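Local coordinates for fatty acid metabolism regulator protein (Bacillus subtilis, PDB 1VI0) that represses genes for fatty acid transport and beta-oxidation as a DNA-binding homodimer whose grip on DNA is inhibited by long-chain fatty acyl-CoA, at residues L102-V105 / T106-L110; S184-E187 / L188-G192; E138-S142 / G143-E147; Q174-L178 / V179-N183. All coordinates share one frame; numbering follows the deposited sequence. Where two conformers were deposited one is given.

In the fold
Along the chain the four contacts come in the order 1, 3, 4, 2. All are local, in series, and none encloses or crosses another. Contact 1 takes in most of helix 100-109 and the residue after it, packed among helices 9-24, 52-75, 81-97 and 151-171 and beside the bound dodecyl-CoA. Contact 3 closes the turn that ends helix 115-141, its centre about 34 Å from that of contact 1. Contact 4 leads the chain out of the loop after helix 151-171 into helix 182-191, and its Gln174 packs back on Ala103 and Ile104 of contact 1. Contact 2 continues that helix to its end. All four reach the second subunit.

Contact 1 (L102-V105 / T106-L110)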
loop_
_atom_site.group_PDB
_atom_site.type_symbol
_atom_site.label_atom_id
_atom_site.label_comp_id
_atom_site.label_asym_id
_atom_site.label_seq_id
_atom_site.Cartn_x
_atom_site.Cartn_y
_atom_site.Cartn_z
ATOM N N LEU A 102 0.521 0.147 16.955
ATOM C CA LEU A 102 1.374 0.763 15.948
ATOM C C LEU A 102 1.101 0.182 14.568
ATOM O O LEU A 102 1.136 0.953 13.593
ATOM C CB LEU A 102 2.843 0.556 16.357
ATOM C CG LEU A 102 3.850 1.217 15.405
ATOM C CD1 LEU A 102 3.562 2.718 15.287
ATOM C CD2 LEU A 102 5.278 0.998 15.851
ATOM N N ALA A 103 0.939 -1.135 14.415
ATOM C CA ALA A 103 0.647 -1.734 13.118
ATOM C C ALA A 103 -0.635 -1.214 12.499
ATOM O O ALA A 103 -0.709 -1.014 11.283
ATOM C CB ALA A 103 0.570 -3.260 13.261
ATOM N N ILE A 104 -1.666 -0.935 13.301
ATOM C CA ILE A 104 -2.936 -0.386 12.793
ATOM C C ILE A 104 -2.644 1.055 12.313
ATOM O O ILE A 104 -3.046 1.461 11.231
ATOM C CB ILE A 104 -4.036 -0.397 13.843
ATOM C CG1 ILE A 104 -4.611 -1.821 14.015
ATOM C CG2 ILE A 104 -5.205 0.535 13.381
ATOM C CD1 ILE A 104 -5.488 -1.987 15.243
ATOM N N VAL A 105 -1.806 1.734 13.080
ATOM C CA VAL A 105 -1.419 3.112 12.700
ATOM C C VAL A 105 -0.661 3.115 11.385
ATOM O O VAL A 105 -1.084 3.790 10.435
ATOM C CB VAL A 105 -0.698 3.832 13.813
ATOM C CG1 VAL A 105 -0.041 5.152 13.301
ATOM C CG2 VAL A 105 -1.591 4.168 15.011
ATOM N N THR A 106 0.369 2.264 11.211
ATOM C CA THR A 106 1.190 2.232 10.035
ATOM C C THR A 106 0.453 1.722 8.812
ATOM O O THR A 106 0.670 2.265 7.729
ATOM C CB THR A 106 2.526 1.493 10.211
ATOM O OG1 THR A 106 2.221 0.102 10.479
ATOM C CG2 THR A 106 3.349 2.048 11.383
ATOM N N GLN A 107 -0.410 0.693 8.936
ATOM C CA GLN A 107 -1.067 0.107 7.809
ATOM C C GLN A 107 -2.378 0.752 7.395
ATOM O O GLN A 107 -2.800 0.620 6.228
ATOM C CB GLN A 107 -1.291 -1.395 8.035
ATOM C CG GLN A 107 0.008 -2.126 8.327
ATOM C CD GLN A 107 1.177 -1.781 7.444
ATOM O OE1 GLN A 107 2.106 -1.120 7.894
ATOM N NE2 GLN A 107 1.226 -2.220 6.200
ATOM N N LEU A 108 -2.985 1.456 8.351
ATOM C CA LEU A 108 -4.259 2.088 8.102
ATOM C C LEU A 108 -4.252 3.582 8.374
ATOM O O LEU A 108 -4.464 4.356 7.411
ATOM C CB LEU A 108 -5.360 1.445 8.969
ATOM C CG LEU A 108 -6.263 0.382 8.382
ATOM C CD1 LEU A 108 -5.787 -0.254 7.111
ATOM C CD2 LEU A 108 -6.565 -0.707 9.449
ATOM N N GLU A 109 -3.977 3.998 9.602
ATOM C CA GLU A 109 -4.129 5.413 9.969
ATOM C C GLU A 109 -3.197 6.405 9.361
ATOM O O GLU A 109 -3.553 7.585 9.168
ATOM C CB GLU A 109 -4.209 5.528 11.502
ATOM C CG GLU A 109 -5.326 4.639 12.079
ATOM C CD GLU A 109 -6.698 4.977 11.564
ATOM O OE1 GLU A 109 -6.948 6.136 11.089
ATOM O OE2 GLU A 109 -7.565 4.095 11.595
ATOM N N LEU A 110 -1.959 6.088 9.046
ATOM C CA LEU A 110 -1.037 6.986 8.400
ATOM C C LEU A 110 -1.311 7.118 6.918
ATOM O O LEU A 110 -0.680 7.981 6.267
ATOM C CB LEU A 110 0.401 6.482 8.617
ATOM C CG LEU A 110 1.149 7.051 9.804
ATOM C CD1 LEU A 110 2.384 6.215 10.151
ATOM C CD2 LEU A 110 1.510 8.503 9.613
#
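Leu102 to Val105 and Thr106 to Leu110 meet as successive turns of helix 100-109, a local contact buried in the ligand-binding part of this TetR-family repressor, where the helix widens into a pi-type turn. The first turn is ordinary alpha-helix: Thr106 N bonds to Leu102 O and Gln107 N to Ala103 O. Beyond it the spacing grows to five residues, with Glu109 N reaching Ile104 O at 3.2 Å and Leu110 N reaching Val105 O at 2.8 Å. Ile104 O also accepts from Leu108 N, so two donors share it.

Thr106 belongs to the dodecyl-CoA pocket. Thr106 OG1 sits between the backbone N and the carbonyl carbon (chi1 64°), 3.2 Å from Ala103 O and 2.9 Å from Gln107 OE1; one proton faces two acceptors, and which takes it is not settled. The amide of Gln107 is anchored further by NE2, which bonds to Asp163 and Thr167 of helix 151-171. A valine in place of Thr106 would probably leave Gln107 OE1 without its hydroxyl neighbour and set that end of the amide less firmly.

Branched chains suit the apolar surroundings: Val105 packs on Val18 and Ile21 of helix 9-24, and Leu110 on Leu56 and Phe60. The two also cross each other, Val105 CG1 lying 4.1 Å from Leu110 CD1.

Contact 2 (S184-E187 / L188-G192)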
loop_
_atom_site.group_PDB
_atom_site.type_symbol
_atom_site.label_atom_id
_atom_site.label_comp_id
_atom_site.label_asym_id
_atom_site.label_seq_id
_atom_site.Cartn_x
_atom_site.Cartn_y
_atom_site.Cartn_z
ATOM N N SER A 184 10.608 -16.615 3.920
ATOM C CA SER A 184 9.954 -16.970 2.702
ATOM C C SER A 184 9.685 -15.727 1.824
ATOM O O SER A 184 9.867 -15.790 0.628
ATOM C CB SER A 184 8.639 -17.730 2.929
ATOM O OG SER A 184 9.038 -18.984 3.542
ATOM N N VAL A 185 9.519 -14.619 2.552
ATOM C CA VAL A 185 9.307 -13.317 1.843
ATOM C C VAL A 185 10.652 -12.925 1.190
ATOM O O VAL A 185 10.682 -12.681 -0.019
ATOM C CB VAL A 185 8.866 -12.260 2.837
ATOM C CG1 VAL A 185 8.831 -10.914 2.058
ATOM C CG2 VAL A 185 7.411 -12.528 3.284
ATOM N N LEU A 186 11.700 -13.009 1.990
ATOM C CA LEU A 186 13.068 -12.827 1.409
ATOM C C LEU A 186 13.304 -13.662 0.192
ATOM O O LEU A 186 13.734 -13.157 -0.889
ATOM C CB LEU A 186 14.093 -13.204 2.515
ATOM C CG LEU A 186 15.529 -13.242 1.989
ATOM C CD1 LEU A 186 16.066 -11.819 1.694
ATOM C CD2 LEU A 186 16.413 -13.886 3.047
ATOM N N GLU A 187 13.071 -15.016 0.213
ATOM C CA GLU A 187 13.331 -15.857 -0.929
ATOM C C GLU A 187 12.514 -15.505 -2.167
ATOM O O GLU A 187 13.003 -15.643 -3.320
ATOM C CB GLU A 187 13.205 -17.340 -0.523
ATOM C CG GLU A 187 14.325 -17.767 0.453
ATOM C CD GLU A 187 15.710 -17.631 -0.187
ATOM O OE1 GLU A 187 15.820 -17.576 -1.422
ATOM O OE2 GLU A 187 16.704 -17.617 0.570
ATOM N N LEU A 188 11.277 -15.059 -1.983
ATOM C CA LEU A 188 10.424 -14.617 -3.061
ATOM C C LEU A 188 11.071 -13.370 -3.724
ATOM O O LEU A 188 11.098 -13.367 -4.962
ATOM C CB LEU A 188 9.016 -14.207 -2.569
ATOM C CG LEU A 188 8.115 -15.504 -2.323
ATOM C CD1 LEU A 188 6.971 -15.190 -1.448
ATOM C CD2 LEU A 188 7.723 -16.005 -3.713
ATOM N N LEU A 189 11.598 -12.437 -2.959
ATOM C CA LEU A 189 12.227 -11.220 -3.528
ATOM C C LEU A 189 13.543 -11.568 -4.227
ATOM O O LEU A 189 13.830 -11.053 -5.323
ATOM C CB LEU A 189 12.466 -10.190 -2.409
ATOM C CG LEU A 189 11.174 -9.562 -1.787
ATOM C CD1 LEU A 189 11.454 -8.812 -0.539
ATOM C CD2 LEU A 189 10.505 -8.674 -2.851
ATOM N N VAL A 190 14.301 -12.507 -3.682
ATOM C CA VAL A 190 15.593 -12.924 -4.177
ATOM C C VAL A 190 15.502 -13.699 -5.465
ATOM O O VAL A 190 16.263 -13.402 -6.379
ATOM C CB VAL A 190 16.405 -13.647 -3.073
ATOM C CG1 VAL A 190 17.603 -14.359 -3.694
ATOM C CG2 VAL A 190 16.792 -12.691 -1.979
ATOM N N SER A 191 14.556 -14.635 -5.626
ATOM C CA SER A 191 14.483 -15.510 -6.788
ATOM C C SER A 191 13.205 -15.402 -7.588
ATOM O O SER A 191 13.135 -16.059 -8.657
ATOM C CB SER A 191 14.671 -16.999 -6.361
ATOM O OG SER A 191 15.918 -17.137 -5.681
ATOM N N GLY A 192 12.200 -14.693 -7.149
ATOM C CA GLY A 192 10.978 -14.455 -7.869
ATOM C C GLY A 192 10.122 -15.724 -7.950
ATOM O O GLY A 192 10.414 -16.674 -7.203
HETATM O O HOH W 1 11.568 -17.427 -4.882
#
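Leu186 and Val190 touch across one turn of helix 182-191, the last helix of the chain, and four kinds of interaction hold this turn and the helix end together.

The backbone bonds are regular alpha-helical ones. Leu188, Leu189, Val190 and Ser191 each donate their N-H to the carbonyl four residues earlier, the shortest being Val190 N to Leu186 O at 2.9 Å.

Apolar packing follows the same spacing. The Leu186 and Val190 side chains lie side by side and point the same way, with CD1 of Leu186 3.8 Å from CG2 of Val190. Leu186 places its CG anti to the backbone N (chi1 172°), and its CD1, standing out from the helix, comes up beside that methyl. On a neighbouring flank Val185 CG1 is 4.2 Å from Leu189 CD1. These aliphatic residues suit faces buried against other helices: Leu186 rests on Ala86 and Ile89 of helix 81-97, and Leu189 on Met157 and Thr161 of helix 151-171. Leu188 packs on Met157 of the second subunit.

Charge enters through Glu187, whose OE2 forms a salt bridge with Lys82.

Water and the helix end make the last group. Gly192 leaves the helix with a positive phi of 71°, a conformation that favours glycine, while its N still bonds to Leu188 O at 2.8 Å. A water donates to both Glu187 O (2.8 Å) and Gly192 O (2.7 Å).

The chemistry therefore implies a helix largely apolar where it packs on helices 81-97 and 151-171, with a salt bridge to helix 81-97 at its partly exposed edge, both apolar and polar contacts to the second subunit, and water serving carbonyls at its end.

Contact 3 (E138-S142 / G143-E147)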
loop_
_atom_site.group_PDB
_atom_site.type_symbol
_atom_site.label_atom_id
_atom_site.label_comp_id
_atom_site.label_asym_id
_atom_site.label_seq_id
_atom_site.Cartn_x
_atom_site.Cartn_y
_atom_site.Cartn_z
ATOM N N GLU A 138 25.070 -1.440 -3.408
ATOM C CA GLU A 138 26.268 -2.178 -2.903
ATOM C C GLU A 138 26.279 -3.538 -3.599
ATOM O O GLU A 138 27.284 -4.063 -4.031
ATOM C CB GLU A 138 26.084 -2.398 -1.407
ATOM C CG GLU A 138 26.388 -1.219 -0.536
ATOM C CD GLU A 138 25.943 -1.382 0.893
ATOM O OE1 GLU A 138 25.559 -2.519 1.264
ATOM O OE2 GLU A 138 25.952 -0.391 1.655
ATOM N N GLY A 139 25.080 -4.167 -3.635
ATOM C CA GLY A 139 24.945 -5.468 -4.289
ATOM C C GLY A 139 25.326 -5.422 -5.756
ATOM O O GLY A 139 25.827 -6.389 -6.329
ATOM N N ILE A 140 24.905 -4.349 -6.447
ATOM C CA ILE A 140 25.246 -4.150 -7.834
ATOM C C ILE A 140 26.769 -4.063 -8.013
ATOM O O ILE A 140 27.325 -4.833 -8.780
ATOM C CB ILE A 140 24.564 -2.874 -8.374
ATOM C CG1 ILE A 140 23.074 -3.141 -8.535
ATOM C CG2 ILE A 140 25.177 -2.549 -9.770
ATOM C CD1 ILE A 140 22.175 -1.946 -8.609
ATOM N N GLN A 141 27.467 -3.286 -7.227
ATOM C CA GLN A 141 28.930 -3.165 -7.301
ATOM C C GLN A 141 29.665 -4.473 -7.010
ATOM O O GLN A 141 30.728 -4.719 -7.608
ATOM C CB GLN A 141 29.373 -2.027 -6.392
ATOM C CG GLN A 141 28.979 -0.650 -6.975
ATOM C CD GLN A 141 29.307 0.475 -6.045
ATOM O OE1 GLN A 141 30.404 1.044 -6.024
ATOM N NE2 GLN A 141 28.363 0.737 -5.139
ATOM N N SER A 142 29.129 -5.300 -6.118
ATOM C CA SER A 142 29.708 -6.581 -5.778
ATOM C C SER A 142 29.294 -7.701 -6.713
ATOM O O SER A 142 29.799 -8.827 -6.469
ATOM C CB SER A 142 29.431 -6.935 -4.314
ATOM O OG SER A 142 28.052 -7.410 -4.308
ATOM N N GLY A 143 28.433 -7.498 -7.682
ATOM C CA GLY A 143 28.041 -8.544 -8.647
ATOM C C GLY A 143 27.024 -9.492 -8.036
ATOM O O GLY A 143 26.670 -10.529 -8.661
ATOM N N GLU A 144 26.406 -9.143 -6.917
ATOM C CA GLU A 144 25.369 -10.037 -6.319
ATOM C C GLU A 144 23.994 -9.765 -6.891
ATOM O O GLU A 144 23.061 -10.612 -6.732
ATOM C CB GLU A 144 25.276 -9.815 -4.805
ATOM C CG GLU A 144 24.214 -10.675 -4.122
ATOM C CD GLU A 144 24.050 -10.357 -2.656
ATOM O OE1 GLU A 144 24.769 -9.453 -2.185
ATOM O OE2 GLU A 144 23.192 -10.964 -1.985
ATOM N N ILE A 145 23.758 -8.642 -7.529
ATOM C CA ILE A 145 22.409 -8.256 -7.989
ATOM C C ILE A 145 22.288 -8.415 -9.486
ATOM O O ILE A 145 23.225 -8.149 -10.229
ATOM C CB ILE A 145 22.118 -6.800 -7.570
ATOM C CG1 ILE A 145 22.029 -6.679 -6.061
ATOM C CG2 ILE A 145 20.858 -6.243 -8.220
ATOM C CD1 ILE A 145 21.078 -7.588 -5.362
ATOM N N LYS A 146 21.128 -8.873 -9.941
ATOM C CA LYS A 146 20.864 -9.168 -11.340
ATOM C C LYS A 146 21.208 -7.995 -12.250
ATOM O O LYS A 146 20.732 -6.878 -12.020
ATOM C CB LYS A 146 19.346 -9.430 -11.485
ATOM C CG LYS A 146 18.900 -9.646 -12.902
ATOM C CD LYS A 146 18.320 -11.030 -13.132
ATOM C CE LYS A 146 17.153 -10.961 -14.089
ATOM N NZ LYS A 146 17.567 -10.523 -15.450
ATOM N N GLU A 147 21.928 -8.267 -13.330
ATOM C CA GLU A 147 22.228 -7.196 -14.284
ATOM C C GLU A 147 20.955 -6.659 -14.883
ATOM O O GLU A 147 19.968 -7.371 -15.150
ATOM C CB GLU A 147 23.185 -7.685 -15.356
ATOM C CG GLU A 147 23.956 -6.601 -16.077
ATOM C CD GLU A 147 24.310 -6.961 -17.508
ATOM O OE1 GLU A 147 24.590 -8.160 -17.766
ATOM O OE2 GLU A 147 24.326 -6.042 -18.377
#
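Gly139 and Ile140, in the last turn of helix 115-141, are met by the chain that folds back over them, Gly143 to Ile145, in a Schellman motif. Its two defining bonds are present: Glu144 N donates to Gly139 O at 2.9 Å, lying in the carbonyl plane, and Gly143 N donates to Ile140 O at 3.1 Å from well above that carbonyl's plane. Gly143 takes a positive phi of 79°, which glycine adopts with little cost and which turns the chain out of the helix.

The tight side is the one where Ile145 presses on the helix. Its CG1 comes so close to Gly139 that a side chain there could hardly be fitted: a beta carbon at Gly139 would clash with it. A glycine thus suits a place where Ile145 CG1 lies directly against the backbone, 3.5 Å from Gly139 C. Ile145 CG2 meets Ile140 CG1 at 3.8 Å, the two side chains crossing obliquely, and Ile145 also packs on Ile193 of the second subunit. Ile145 N adds a weak bond to Gly139 O.

The opposite character belongs to the solvent side. Ser142 and Gly143 are exposed, as is Gln141, whose NE2 bonds back to Thr137 O within the helix.

At the border of the two sides the hydroxyl of Ser142, a small polar group fit for a helix end, gives Gly139 O a further donor: Ser142 OG bonds to it at 3.2 Å, from above the carbonyl plane and at a steep angle to the C=O.

Contact 4 (Q174-L178 / V179-N183); sequences QKYDL and VALSN
The ring of Tyr176 and the carboxylate of Asp177 are the flat groups that meet the turn from Val179 to Leu181. Leu181 CD1 approaches the ring obliquely, 3.9 Å from Tyr176 CE1, the two side chains crossing at about a right angle; Trp169 of helix 151-171 packs edge-to-face with the same ring. Ala180 N meets Asp177 OD1 from above the carboxylate plane, 67° out of it, at 3.2 Å, and Ala180 CB lies 3.5 Å from Asp177 OD2. A water donates to Asp177 OD1 (2.8 Å) and accepts from Val179 N. The carboxylate gets there because CG of Asp177 is turned away from the backbone N (chi1 -168°), which brings OD1 to the N-H of Ala180 and, through the water, to that of Val179, a good place for an acceptor.

Leu181 N bonds to Leu178 O at 2.9 Å, and Ser182 OG to Val179 O at 2.7 Å, so a small hydroxyl residue folds back on its own turn. An alanine in place of Leu181 is likely to open a gap beside the Tyr176 ring and take away the packing on Leu153 of the second subunit.

Asp177 centres an inverse gamma turn, closed by a weak bond from Leu178 N to Tyr176 O, and the whole is a loop passing through a 3-10 turn into helix 182-191.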
loop_
_atom_site.group_PDB
_atom_site.type_symbol
_atom_site.label_atom_id
_atom_site.label_comp_id
_atom_site.label_asym_id
_atom_site.label_seq_id
_atom_site.Cartn_x
_atom_site.Cartn_y
_atom_site.Cartn_z
ATOM N N GLN A 174 -4.180 -9.588 12.778
ATOM C CA GLN A 174 -2.871 -9.917 13.238
ATOM C C GLN A 174 -2.876 -11.278 13.975
ATOM O O GLN A 174 -2.104 -11.465 14.873
ATOM C CB GLN A 174 -2.313 -8.834 14.184
ATOM C CG GLN A 174 -2.398 -7.429 13.582
ATOM C CD GLN A 174 -2.040 -6.309 14.523
ATOM O OE1 GLN A 174 -1.137 -6.387 15.373
ATOM N NE2 GLN A 174 -2.726 -5.162 14.388
ATOM N N LYS A 175 -3.667 -12.197 13.415
ATOM C CA LYS A 175 -3.848 -13.479 14.132
ATOM C C LYS A 175 -2.793 -14.521 13.853
ATOM O O LYS A 175 -2.687 -15.510 14.643
ATOM C CB LYS A 175 -5.252 -13.975 13.816
ATOM C CG LYS A 175 -5.530 -14.472 12.429
ATOM C CD LYS A 175 -6.968 -15.027 12.352
ATOM C CE LYS A 175 -7.543 -14.948 10.950
ATOM N NZ LYS A 175 -8.862 -15.713 10.878
ATOM N N TYR A 176 -1.964 -14.387 12.834
ATOM C CA TYR A 176 -0.907 -15.389 12.542
ATOM C C TYR A 176 0.468 -14.830 12.749
ATOM O O TYR A 176 0.649 -13.622 12.930
ATOM C CB TYR A 176 -1.149 -16.057 11.209
ATOM C CG TYR A 176 -1.221 -15.071 10.042
ATOM C CD1 TYR A 176 -0.041 -14.580 9.473
ATOM C CD2 TYR A 176 -2.431 -14.706 9.512
ATOM C CE1 TYR A 176 -0.126 -13.739 8.346
ATOM C CE2 TYR A 176 -2.510 -13.865 8.397
ATOM C CZ TYR A 176 -1.351 -13.387 7.820
ATOM O OH TYR A 176 -1.479 -12.546 6.718
ATOM N N ASP A 177 1.499 -15.667 12.797
ATOM C CA ASP A 177 2.852 -15.327 13.099
ATOM C C ASP A 177 3.586 -14.658 11.925
ATOM O O ASP A 177 4.394 -15.246 11.206
ATOM C CB ASP A 177 3.632 -16.608 13.515
ATOM C CG ASP A 177 4.951 -16.321 14.112
ATOM O OD1 ASP A 177 5.543 -15.208 14.008
ATOM O OD2 ASP A 177 5.552 -17.307 14.664
ATOM N N LEU A 178 3.374 -13.328 11.813
ATOM C CA LEU A 178 4.033 -12.578 10.718
ATOM C C LEU A 178 5.521 -12.826 10.628
ATOM O O LEU A 178 6.089 -13.025 9.551
ATOM C CB LEU A 178 3.753 -11.065 10.991
ATOM C CG LEU A 178 4.416 -10.119 9.965
ATOM C CD1 LEU A 178 3.833 -10.341 8.611
ATOM C CD2 LEU A 178 4.194 -8.669 10.443
ATOM N N VAL A 179 6.212 -12.717 11.749
ATOM C CA VAL A 179 7.667 -12.785 11.833
ATOM C C VAL A 179 8.237 -14.047 11.203
ATOM O O VAL A 179 9.241 -14.060 10.526
ATOM C CB VAL A 179 8.142 -12.598 13.261
ATOM C CG1 VAL A 179 9.631 -12.865 13.434
ATOM C CG2 VAL A 179 7.844 -11.113 13.663
ATOM N N ALA A 180 7.498 -15.143 11.415
ATOM C CA ALA A 180 7.878 -16.484 10.873
ATOM C C ALA A 180 7.872 -16.541 9.373
ATOM O O ALA A 180 8.305 -17.528 8.716
ATOM C CB ALA A 180 6.956 -17.519 11.516
ATOM N N LEU A 181 7.230 -15.553 8.703
ATOM C CA LEU A 181 7.189 -15.527 7.253
ATOM C C LEU A 181 8.399 -14.774 6.656
ATOM O O LEU A 181 8.502 -14.788 5.406
ATOM C CB LEU A 181 5.915 -14.857 6.745
ATOM C CG LEU A 181 4.574 -15.330 7.240
ATOM C CD1 LEU A 181 3.379 -14.555 6.736
ATOM C CD2 LEU A 181 4.431 -16.814 6.838
ATOM N N SER A 182 9.192 -14.149 7.493
ATOM C CA SER A 182 10.363 -13.388 7.027
ATOM C C SER A 182 11.171 -14.044 5.960
ATOM O O SER A 182 11.497 -13.493 4.863
ATOM C CB SER A 182 11.289 -13.037 8.235
ATOM O OG SER A 182 10.600 -12.200 9.126
ATOM N N ASN A 183 11.682 -15.295 6.252
ATOM C CA ASN A 183 12.560 -15.917 5.270
ATOM C C ASN A 183 11.903 -16.215 3.950
ATOM O O ASN A 183 12.518 -16.115 2.884
ATOM C CB ASN A 183 13.146 -17.223 5.856
ATOM C CG ASN A 183 14.258 -17.809 5.032
ATOM O OD1 ASN A 183 15.372 -17.222 5.039
ATOM N ND2 ASN A 183 14.061 -18.925 4.375
HETATM O O HOH W 2 4.949 -12.583 14.595
#